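Local coordinates for protein alternansucrase (Leuconostoc mesenteroides, PDB 6HVG) that is a large multidomain enzyme of glycoside hydrolase family 70, built around a TIM-type barrel and carrying a calcium ion and repeats of the cell-wall-binding type, at residues E520-D525 / T1251-R1256; F534-D539 / T1173-R1178; N938-A943 / A961-T966. All blocks are in the same frame, centred on the assembly; numbering follows the deposited sequence.

Contact 1. Residues E520-D525 / T1251-R1256; sequences EDEAFD and TNILHR
Glu520 OE2 is gripped from several directions at once: by the backbone N of Arg1256 at 2.8 Å, by the backbone N of Gly1257 and by the hydroxyl of Tyr1192. Its sister oxygen OE1 takes the preceding amide, with His1255 N 2.9 Å from Glu520 OE1 and lying on the syn lone pair. The two bonds are not equivalent, because Arg1256 N sits 42° above the carboxylate plane. Three successive N-H groups thus converge on one carboxylate, a setting that would be expected to favour its charged form. Glu520 reaches them because its chain is fully extended beyond CG (chi2 -176°), which carries a buried carboxylate across to the turn.

Ile1253 packs against both acidic residues, its CB beside Glu520 OE1 and its CD1 4.0 Å from Glu522 CA. A water bridges the second acid and the imidazole: it donates to Glu522 OE2 (2.8 Å) and is also hydrogen-bonded to His1255 NE2 (2.7 Å), lying in the plane of the ring at its edge. Carboxylate and ring are turned almost perpendicular to each other, their planes 82° apart, and the water spans that twist. Arg1256 points its guanidinium elsewhere, with NH1 on Val1193 O and NH2 on Asn1195 OD1, which ties the turn to strand 1190-1197.

His1255 has left-handed and Arg1256 right-handed backbone angles, so that their two N-H groups and that of Gly1257 face one anion. The arrangement resembles the backbone anion-binding nest, here built where the chain leaves strand 1248-1252 of a six-stranded antiparallel sheet and filled by an internal glutamate from a distant loop.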
loop_
_atom_site.group_PDB
_atom_site.type_symbol
_atom_site.label_atom_id
_atom_site.label_comp_id
_atom_site.label_asym_id
_atom_site.label_seq_id
_atom_site.Cartn_x
_atom_site.Cartn_y
_atom_site.Cartn_z
ATOM N N GLU A 520 -1.092 -6.310 -17.053
ATOM C CA GLU A 520 -1.809 -5.306 -16.257
ATOM C C GLU A 520 -0.871 -4.370 -15.481
ATOM O O GLU A 520 -1.335 -3.470 -14.801
ATOM C CB GLU A 520 -2.811 -5.973 -15.301
ATOM C CG GLU A 520 -3.955 -6.654 -16.023
ATOM C CD GLU A 520 -4.996 -7.216 -15.098
ATOM O OE1 GLU A 520 -4.749 -7.254 -13.894
ATOM O OE2 GLU A 520 -6.061 -7.650 -15.582
ATOM N N ASP A 521 0.439 -4.600 -15.588
ATOM C CA ASP A 521 1.441 -3.739 -14.980
ATOM C C ASP A 521 1.233 -3.543 -13.476
ATOM O O ASP A 521 1.181 -2.418 -12.997
ATOM C CB ASP A 521 1.459 -2.396 -15.709
ATOM C CG ASP A 521 1.983 -2.510 -17.139
ATOM O OD1 ASP A 521 2.599 -3.538 -17.488
ATOM O OD2 ASP A 521 1.775 -1.551 -17.920
ATOM N N GLU A 522 1.087 -4.646 -12.750
ATOM C CA GLU A 522 1.026 -4.616 -11.303
ATOM C C GLU A 522 2.111 -3.693 -10.761
ATOM O O GLU A 522 3.258 -3.779 -11.163
ATOM C CB GLU A 522 1.190 -6.026 -10.718
ATOM C CG GLU A 522 0.698 -6.164 -9.276
ATOM C CD GLU A 522 0.805 -7.574 -8.727
ATOM O OE1 GLU A 522 1.857 -8.220 -8.931
ATOM O OE2 GLU A 522 -0.172 -8.060 -8.118
ATOM N N ALA A 523 1.731 -2.787 -9.871
ATOM C CA ALA A 523 2.662 -1.875 -9.201
ATOM C C ALA A 523 2.221 -1.670 -7.756
ATOM O O ALA A 523 1.047 -1.822 -7.446
ATOM C CB ALA A 523 2.695 -0.537 -9.915
ATOM N N PHE A 524 3.145 -1.303 -6.877
ATOM C CA PHE A 524 2.797 -1.158 -5.460
ATOM C C PHE A 524 3.221 0.157 -4.855
ATOM O O PHE A 524 3.277 0.308 -3.662
ATOM C CB PHE A 524 3.375 -2.304 -4.661
ATOM C CG PHE A 524 2.826 -3.644 -5.053
ATOM C CD1 PHE A 524 3.446 -4.406 -6.030
ATOM C CD2 PHE A 524 1.695 -4.139 -4.439
ATOM C CE1 PHE A 524 2.948 -5.648 -6.375
ATOM C CE2 PHE A 524 1.187 -5.382 -4.785
ATOM C CZ PHE A 524 1.819 -6.139 -5.755
ATOM N N ASP A 525 3.460 1.152 -5.677
ATOM C CA ASP A 525 3.824 2.410 -5.112
ATOM C C ASP A 525 2.546 3.189 -4.771
ATOM O O ASP A 525 1.558 3.146 -5.498
ATOM C CB ASP A 525 4.800 3.159 -6.029
ATOM C CG ASP A 525 4.143 3.685 -7.264
ATOM O OD1 ASP A 525 3.477 4.759 -7.155
ATOM O OD2 ASP A 525 4.299 3.026 -8.328
ATOM N N THR A 1251 -11.654 0.311 -10.850
ATOM C CA THR A 1251 -11.483 -0.890 -10.056
ATOM C C THR A 1251 -9.995 -1.133 -9.822
ATOM O O THR A 1251 -9.154 -0.634 -10.546
ATOM C CB THR A 1251 -12.081 -2.133 -10.757
ATOM O OG1 THR A 1251 -11.762 -3.308 -10.001
ATOM C CG2 THR A 1251 -11.518 -2.303 -12.150
ATOM N N ASN A 1252 -9.688 -1.906 -8.791
ATOM C CA ASN A 1252 -8.375 -2.486 -8.671
ATOM C C ASN A 1252 -8.237 -3.529 -9.783
ATOM O O ASN A 1252 -9.226 -4.130 -10.201
ATOM C CB ASN A 1252 -8.183 -3.136 -7.299
ATOM C CG ASN A 1252 -9.184 -4.237 -7.036
ATOM O OD1 ASN A 1252 -10.398 -4.021 -7.120
ATOM N ND2 ASN A 1252 -8.691 -5.419 -6.716
ATOM N N ILE A 1253 -7.021 -3.725 -10.278
ATOM C CA ILE A 1253 -6.788 -4.656 -11.362
ATOM C C ILE A 1253 -7.273 -6.060 -10.994
ATOM O O ILE A 1253 -7.027 -6.529 -9.889
ATOM C CB ILE A 1253 -5.309 -4.698 -11.795
ATOM C CG1 ILE A 1253 -4.393 -5.103 -10.651
ATOM C CG2 ILE A 1253 -4.893 -3.377 -12.386
ATOM C CD1 ILE A 1253 -2.933 -5.184 -11.035
ATOM N N LEU A 1254 -7.964 -6.712 -11.928
ATOM C CA LEU A 1254 -8.610 -7.997 -11.668
ATOM C C LEU A 1254 -7.872 -9.216 -12.203
ATOM O O LEU A 1254 -8.417 -10.327 -12.155
ATOM C CB LEU A 1254 -10.042 -7.990 -12.228
ATOM C CG LEU A 1254 -10.969 -6.906 -11.665
ATOM C CD1 LEU A 1254 -12.398 -7.139 -12.102
ATOM C CD2 LEU A 1254 -10.933 -6.865 -10.155
ATOM N N HIS A 1255 -6.646 -9.016 -12.695
ATOM C CA HIS A 1255 -5.766 -10.123 -13.127
ATOM C C HIS A 1255 -6.307 -10.919 -14.334
ATOM O O HIS A 1255 -6.063 -12.123 -14.480
ATOM C CB HIS A 1255 -5.495 -11.086 -11.954
ATOM C CG HIS A 1255 -4.770 -10.461 -10.811
ATOM N ND1 HIS A 1255 -4.252 -11.202 -9.771
ATOM C CD2 HIS A 1255 -4.457 -9.172 -10.553
ATOM C CE1 HIS A 1255 -3.665 -10.390 -8.911
ATOM N NE2 HIS A 1255 -3.768 -9.155 -9.367
ATOM N N ARG A 1256 -7.047 -10.242 -15.187
ATOM C CA ARG A 1256 -7.718 -10.908 -16.291
ATOM C C ARG A 1256 -6.978 -10.753 -17.623
ATOM O O ARG A 1256 -7.078 -11.636 -18.488
ATOM C CB ARG A 1256 -9.154 -10.400 -16.407
ATOM C CG ARG A 1256 -10.040 -11.095 -15.404
ATOM C CD ARG A 1256 -11.420 -10.491 -15.298
ATOM N NE ARG A 1256 -12.194 -11.241 -14.318
ATOM C CZ ARG A 1256 -13.353 -10.854 -13.799
ATOM N NH1 ARG A 1256 -13.901 -9.707 -14.153
ATOM N NH2 ARG A 1256 -13.973 -11.623 -12.919
HETATM O O HOH W 1 -2.759 -7.006 -7.993
#

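Contact 2. Residues F534-D539 / T1173-R1178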
loop_
_atom_site.group_PDB
_atom_site.type_symbol
_atom_site.label_atom_id
_atom_site.label_comp_id
_atom_site.label_asym_id
_atom_site.label_seq_id
_atom_site.Cartn_x
_atom_site.Cartn_y
_atom_site.Cartn_z
ATOM N N PHE A 534 -4.608 0.171 -10.298
ATOM C CA PHE A 534 -5.959 0.585 -10.646
ATOM C C PHE A 534 -6.186 0.773 -12.132
ATOM O O PHE A 534 -5.260 1.139 -12.872
ATOM C CB PHE A 534 -6.280 1.922 -9.997
ATOM C CG PHE A 534 -6.064 1.951 -8.528
ATOM C CD1 PHE A 534 -6.921 1.284 -7.669
ATOM C CD2 PHE A 534 -5.021 2.658 -8.003
ATOM C CE1 PHE A 534 -6.719 1.305 -6.311
ATOM C CE2 PHE A 534 -4.826 2.700 -6.640
ATOM C CZ PHE A 534 -5.682 2.029 -5.797
ATOM N N LEU A 535 -7.454 0.601 -12.519
ATOM C CA LEU A 535 -7.951 0.877 -13.850
ATOM C C LEU A 535 -9.016 1.961 -13.775
ATOM O O LEU A 535 -9.937 1.854 -12.988
ATOM C CB LEU A 535 -8.603 -0.359 -14.430
ATOM C CG LEU A 535 -7.696 -1.564 -14.655
ATOM C CD1 LEU A 535 -8.516 -2.746 -15.163
ATOM C CD2 LEU A 535 -6.605 -1.203 -15.629
ATOM N N ALA A 536 -8.881 3.015 -14.580
ATOM C CA ALA A 536 -9.909 4.040 -14.647
ATOM C C ALA A 536 -10.822 3.746 -15.838
ATOM O O ALA A 536 -10.347 3.564 -16.949
ATOM C CB ALA A 536 -9.290 5.407 -14.787
ATOM N N TYR A 537 -12.129 3.710 -15.604
ATOM C CA TYR A 537 -13.080 3.490 -16.666
ATOM C C TYR A 537 -13.251 4.753 -17.501
ATOM O O TYR A 537 -13.172 5.870 -16.984
ATOM C CB TYR A 537 -14.445 3.064 -16.126
ATOM C CG TYR A 537 -14.465 1.798 -15.295
ATOM C CD1 TYR A 537 -13.493 0.839 -15.406
ATOM C CD2 TYR A 537 -15.495 1.564 -14.390
ATOM C CE1 TYR A 537 -13.512 -0.306 -14.606
ATOM C CE2 TYR A 537 -15.534 0.412 -13.621
ATOM C CZ TYR A 537 -14.533 -0.514 -13.737
ATOM O OH TYR A 537 -14.554 -1.631 -12.971
ATOM N N GLN A 538 -13.524 4.564 -18.799
ATOM C CA GLN A 538 -13.647 5.686 -19.738
ATOM C C GLN A 538 -15.036 5.801 -20.345
ATOM O O GLN A 538 -15.777 4.827 -20.414
ATOM C CB GLN A 538 -12.608 5.550 -20.837
ATOM C CG GLN A 538 -11.197 5.290 -20.335
ATOM C CD GLN A 538 -10.623 6.430 -19.519
ATOM O OE1 GLN A 538 -10.734 7.592 -19.878
ATOM N NE2 GLN A 538 -10.015 6.092 -18.395
ATOM N N ASP A 539 -15.385 7.018 -20.753
ATOM C CA ASP A 539 -16.631 7.291 -21.492
ATOM C C ASP A 539 -16.407 7.006 -22.953
ATOM O O ASP A 539 -15.750 7.789 -23.631
ATOM C CB ASP A 539 -17.065 8.750 -21.329
ATOM C CG ASP A 539 -17.551 9.070 -19.931
ATOM O OD1 ASP A 539 -17.812 8.144 -19.135
ATOM O OD2 ASP A 539 -17.700 10.266 -19.637
ATOM N N THR A 1173 -8.265 2.231 -18.638
ATOM C CA THR A 1173 -6.879 2.661 -18.723
ATOM C C THR A 1173 -6.194 2.398 -17.391
ATOM O O THR A 1173 -6.785 2.618 -16.340
ATOM C CB THR A 1173 -6.809 4.165 -19.021
ATOM O OG1 THR A 1173 -7.494 4.447 -20.242
ATOM C CG2 THR A 1173 -5.374 4.650 -19.130
ATOM N N ARG A 1174 -4.949 1.920 -17.430
ATOM C CA ARG A 1174 -4.161 1.651 -16.217
ATOM C C ARG A 1174 -3.660 2.940 -15.615
ATOM O O ARG A 1174 -3.008 3.725 -16.281
ATOM C CB ARG A 1174 -2.996 0.744 -16.534
ATOM C CG ARG A 1174 -2.100 0.390 -15.368
ATOM C CD ARG A 1174 -2.729 -0.682 -14.488
ATOM N NE ARG A 1174 -1.784 -1.135 -13.490
ATOM C CZ ARG A 1174 -1.420 -0.411 -12.435
ATOM N NH1 ARG A 1174 -1.945 0.801 -12.203
ATOM N NH2 ARG A 1174 -0.528 -0.906 -11.588
ATOM N N VAL A 1175 -4.007 3.159 -14.345
ATOM C CA VAL A 1175 -3.770 4.446 -13.681
ATOM C C VAL A 1175 -3.218 4.250 -12.298
ATOM O O VAL A 1175 -3.352 3.168 -11.709
ATOM C CB VAL A 1175 -5.060 5.252 -13.509
ATOM C CG1 VAL A 1175 -5.562 5.760 -14.838
ATOM C CG2 VAL A 1175 -6.130 4.412 -12.831
ATOM N N ASP A 1176 -2.611 5.322 -11.789
ATOM C CA ASP A 1176 -2.141 5.385 -10.404
ATOM C C ASP A 1176 -3.251 5.921 -9.510
ATOM O O ASP A 1176 -4.363 6.178 -9.984
ATOM C CB ASP A 1176 -0.852 6.211 -10.288
ATOM C CG ASP A 1176 -1.025 7.681 -10.657
ATOM O OD1 ASP A 1176 -2.152 8.206 -10.672
ATOM O OD2 ASP A 1176 -0.005 8.354 -10.900
ATOM N N GLU A 1177 -2.982 6.054 -8.220
ATOM C CA GLU A 1177 -4.038 6.437 -7.275
ATOM C C GLU A 1177 -4.770 7.722 -7.633
ATOM O O GLU A 1177 -5.955 7.853 -7.326
ATOM C CB GLU A 1177 -3.468 6.554 -5.875
ATOM C CG GLU A 1177 -2.513 7.726 -5.695
ATOM C CD GLU A 1177 -1.718 7.596 -4.424
ATOM O OE1 GLU A 1177 -0.936 6.634 -4.311
ATOM O OE2 GLU A 1177 -1.909 8.434 -3.548
ATOM N N ARG A 1178 -4.084 8.646 -8.304
ATOM C CA ARG A 1178 -4.700 9.905 -8.756
ATOM C C ARG A 1178 -5.435 9.825 -10.092
ATOM O O ARG A 1178 -5.919 10.842 -10.599
ATOM C CB ARG A 1178 -3.642 11.011 -8.858
ATOM C CG ARG A 1178 -3.046 11.424 -7.523
ATOM C CD ARG A 1178 -2.026 12.523 -7.685
ATOM N NE ARG A 1178 -1.565 13.017 -6.401
ATOM C CZ ARG A 1178 -0.701 12.387 -5.606
ATOM N NH1 ARG A 1178 -0.183 11.212 -5.949
ATOM N NH2 ARG A 1178 -0.370 12.928 -4.431
#
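Phe534, Leu535 and Ala536 pair antiparallel with Val1175, Arg1174 and Thr1173, and backbone bonds carry most of the polar contact. Val1175 N donates to Phe534 O at 2.8 Å, almost straight at 178°. Thr1173 and Ala536 exchange two bonds, Ala536 N to Thr1173 O being 2.8 Å. Ala536 O also accepts Gln538 NE2 at 2.9 Å, and this amide and Thr1173 N reach it from opposite faces of its plane.

Among charged groups, Arg1174 bends at chi2 (78°), which brings one face of its guanidinium over Phe534 N. NH1 bonds to Gln528 OE1 and only weakly to Phe534 O, while NE and NH2 serve the carbonyls of Glu520 and Asp521.

Apolar packing occupies both faces. Val1175 CG1 meets Ala536 CB at 3.7 Å, while CG2 lies against both Ala536 and Phe534 CB. On the face shared with Arg1174, Leu535 CD2 lies 3.8 Å from Arg1174 CA. The Phe534 ring slants past the backbone of Glu1177, CE2 being 3.9 Å from its CA.

Neutral backbone bonds therefore fix the strand register, while the arginine spends its donors mainly on carbonyls of the adjoining loop.

Contact 3. Residues N938-A943 / A961-T966; sequences NQLYRA and APTLRT
Two neighbouring antiparallel strands of a large curled sheet, 940-947 and 962-965, meet here just beyond the hairpin formed by 940-947 and 952-954. Tyr941 and Leu964 form the central hydrogen-bonded pair, each backbone N donating to the other's O. The pairing runs on at both ends: Ala943 N reaches Pro962 O at 3.2 Å, and Thr966 N reaches Gln939 O at 2.8 Å, a nearly straight bond at 172°.

On the face carrying Leu940, Arg942, Thr963 and Arg965, Leu940 packs between Thr963 and Arg965. Its CD2 touches Thr963 CG2 at 3.7 Å, and its CD1 lies 3.6 Å from Arg965 CB. Arg965 starts out extended and then folds back at chi3 (-77°), which lays its guanidinium over Leu940 CB, offset toward the rim. The same turn brings NH1 to Asn938 O, in both the guanidinium and the carbonyl plane; the modelled distance is short and its exact length doubtful. Carbonyl at the edge and leucine under one face would limit the rotation of this exposed group. Farther along, Arg942 CD rests 3.9 Å from Ala961 CB, while its guanidinium is claimed by Asp958 through NE and by the carbonyls of Ala943 and Tyr955 through NH1. Thr963 OG1 bonds to Val981 O of the next strand.

On the face of Tyr941 and Leu964 the packing is largely hydrophobic. At its end, Thr966 CG2 comes obliquely to the Tyr941 ring, 3.4 Å from CD1, while Thr966 OG1 bonds to His936 O, with Gln939 O also close by.

Antiparallel strands with one face packed on Leu972, Phe974, Phe980 and Trp1007 are consistent with the all-beta, sandwich-like domain C of this enzyme family.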
loop_
_atom_site.group_PDB
_atom_site.type_symbol
_atom_site.label_atom_id
_atom_site.label_comp_id
_atom_site.label_asym_id
_atom_site.label_seq_id
_atom_site.Cartn_x
_atom_site.Cartn_y
_atom_site.Cartn_z
ATOM N N ASN A 938 -1.988 28.544 48.152
ATOM C CA ASN A 938 -1.950 27.818 49.443
ATOM C C ASN A 938 -2.811 26.543 49.531
ATOM O O ASN A 938 -2.965 25.957 50.585
ATOM C CB ASN A 938 -2.296 28.788 50.568
ATOM C CG ASN A 938 -1.369 30.002 50.574
ATOM O OD1 ASN A 938 -1.821 31.141 50.429
ATOM N ND2 ASN A 938 -0.066 29.755 50.677
ATOM N N GLN A 939 -3.302 26.088 48.391
ATOM C CA GLN A 939 -4.205 24.954 48.321
ATOM C C GLN A 939 -3.465 23.612 48.403
ATOM O O GLN A 939 -2.332 23.487 47.952
ATOM C CB GLN A 939 -4.971 25.016 47.001
ATOM C CG GLN A 939 -6.075 23.992 46.872
ATOM C CD GLN A 939 -7.196 24.470 45.980
ATOM O OE1 GLN A 939 -7.117 25.538 45.367
ATOM N NE2 GLN A 939 -8.253 23.677 45.905
ATOM N N LEU A 940 -4.130 22.609 48.960
ATOM C CA LEU A 940 -3.585 21.265 49.028
ATOM C C LEU A 940 -3.977 20.514 47.787
ATOM O O LEU A 940 -5.158 20.515 47.393
ATOM C CB LEU A 940 -4.104 20.524 50.254
ATOM C CG LEU A 940 -3.304 19.286 50.664
ATOM C CD1 LEU A 940 -1.924 19.688 51.172
ATOM C CD2 LEU A 940 -4.011 18.477 51.737
ATOM N N TYR A 941 -2.986 19.882 47.166
ATOM C CA TYR A 941 -3.196 19.053 45.983
ATOM C C TYR A 941 -2.765 17.601 46.279
ATOM O O TYR A 941 -1.888 17.367 47.096
ATOM C CB TYR A 941 -2.416 19.622 44.792
ATOM C CG TYR A 941 -3.114 20.754 44.081
ATOM C CD1 TYR A 941 -3.151 22.028 44.622
ATOM C CD2 TYR A 941 -3.738 20.553 42.862
ATOM C CE1 TYR A 941 -3.806 23.055 43.977
ATOM C CE2 TYR A 941 -4.388 21.581 42.208
ATOM C CZ TYR A 941 -4.420 22.830 42.777
ATOM O OH TYR A 941 -5.084 23.833 42.115
ATOM N N ARG A 942 -3.421 16.641 45.628
ATOM C CA ARG A 942 -3.070 15.226 45.752
ATOM C C ARG A 942 -2.896 14.562 44.400
ATOM O O ARG A 942 -3.542 14.935 43.430
ATOM C CB ARG A 942 -4.129 14.460 46.549
ATOM C CG ARG A 942 -5.525 14.356 45.928
ATOM C CD ARG A 942 -5.699 13.130 45.055
ATOM N NE ARG A 942 -7.097 12.918 44.668
ATOM C CZ ARG A 942 -7.513 11.909 43.903
ATOM N NH1 ARG A 942 -6.645 11.037 43.386
ATOM N NH2 ARG A 942 -8.803 11.751 43.638
ATOM N N ALA A 943 -2.011 13.577 44.347
ATOM C CA ALA A 943 -1.721 12.863 43.114
ATOM C C ALA A 943 -2.888 12.009 42.654
ATOM O O ALA A 943 -3.536 11.374 43.454
ATOM C CB ALA A 943 -0.474 11.997 43.301
ATOM N N ALA A 961 -4.076 8.942 48.553
ATOM C CA ALA A 961 -2.987 9.568 47.794
ATOM C C ALA A 961 -2.131 10.526 48.615
ATOM O O ALA A 961 -2.616 11.138 49.567
ATOM C CB ALA A 961 -3.547 10.310 46.594
ATOM N N PRO A 962 -0.860 10.696 48.213
ATOM C CA PRO A 962 0.010 11.693 48.799
ATOM C C PRO A 962 -0.443 13.073 48.441
ATOM O O PRO A 962 -0.835 13.314 47.315
ATOM C CB PRO A 962 1.367 11.453 48.142
ATOM C CG PRO A 962 1.160 10.477 47.068
ATOM C CD PRO A 962 -0.175 9.850 47.230
ATOM N N THR A 963 -0.395 13.981 49.404
ATOM C CA THR A 963 -0.779 15.362 49.193
ATOM C C THR A 963 0.461 16.192 49.081
ATOM O O THR A 963 1.516 15.811 49.523
ATOM C CB THR A 963 -1.614 15.922 50.363
ATOM O OG1 THR A 963 -0.837 15.868 51.552
ATOM C CG2 THR A 963 -2.900 15.097 50.559
ATOM N N LEU A 964 0.306 17.348 48.479
ATOM C CA LEU A 964 1.346 18.329 48.410
ATOM C C LEU A 964 0.616 19.658 48.342
ATOM O O LEU A 964 -0.433 19.769 47.680
ATOM C CB LEU A 964 2.203 18.099 47.174
ATOM C CG LEU A 964 3.338 19.124 46.971
ATOM C CD1 LEU A 964 4.112 19.446 48.241
ATOM C CD2 LEU A 964 4.292 18.623 45.893
ATOM N N ARG A 965 1.131 20.663 49.045
ATOM C CA ARG A 965 0.458 21.954 49.129
ATOM C C ARG A 965 1.176 23.005 48.288
ATOM O O ARG A 965 2.401 23.074 48.293
ATOM C CB ARG A 965 0.366 22.431 50.571
ATOM C CG ARG A 965 -0.560 23.622 50.737
ATOM C CD ARG A 965 -0.667 24.043 52.207
ATOM N NE ARG A 965 -1.550 23.128 52.927
ATOM C CZ ARG A 965 -2.891 23.166 52.895
ATOM N NH1 ARG A 965 -3.544 24.108 52.216
ATOM N NH2 ARG A 965 -3.596 22.252 53.566
ATOM N N THR A 966 0.395 23.828 47.590
ATOM C CA THR A 966 0.915 24.913 46.759
ATOM C C THR A 966 1.317 26.098 47.636
ATOM O O THR A 966 0.789 26.258 48.737
ATOM C CB THR A 966 -0.132 25.386 45.736
ATOM O OG1 THR A 966 -1.293 25.842 46.407
ATOM C CG2 THR A 966 -0.559 24.268 44.826
#

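How the contacts relate
Contacts 1 and 2 are neighbours, their centres 10 Å apart; joined also through Arg1174, they share one six-stranded antiparallel sheet in which strand 534-537 lies between 1248-1252 and 1166-1175. Contact 3 stands far off in another sheet, its nearest atoms about 48 Å from contact 1 and about 46 Å from contact 2. Along the chain, contact 1 encloses contact 2, which in turn encloses contact 3. The six-stranded sheet is therefore assembled from two widely separated chain portions, whereas contact 3 is local, a course consistent with the U-shaped chain path of family 70 enzymes.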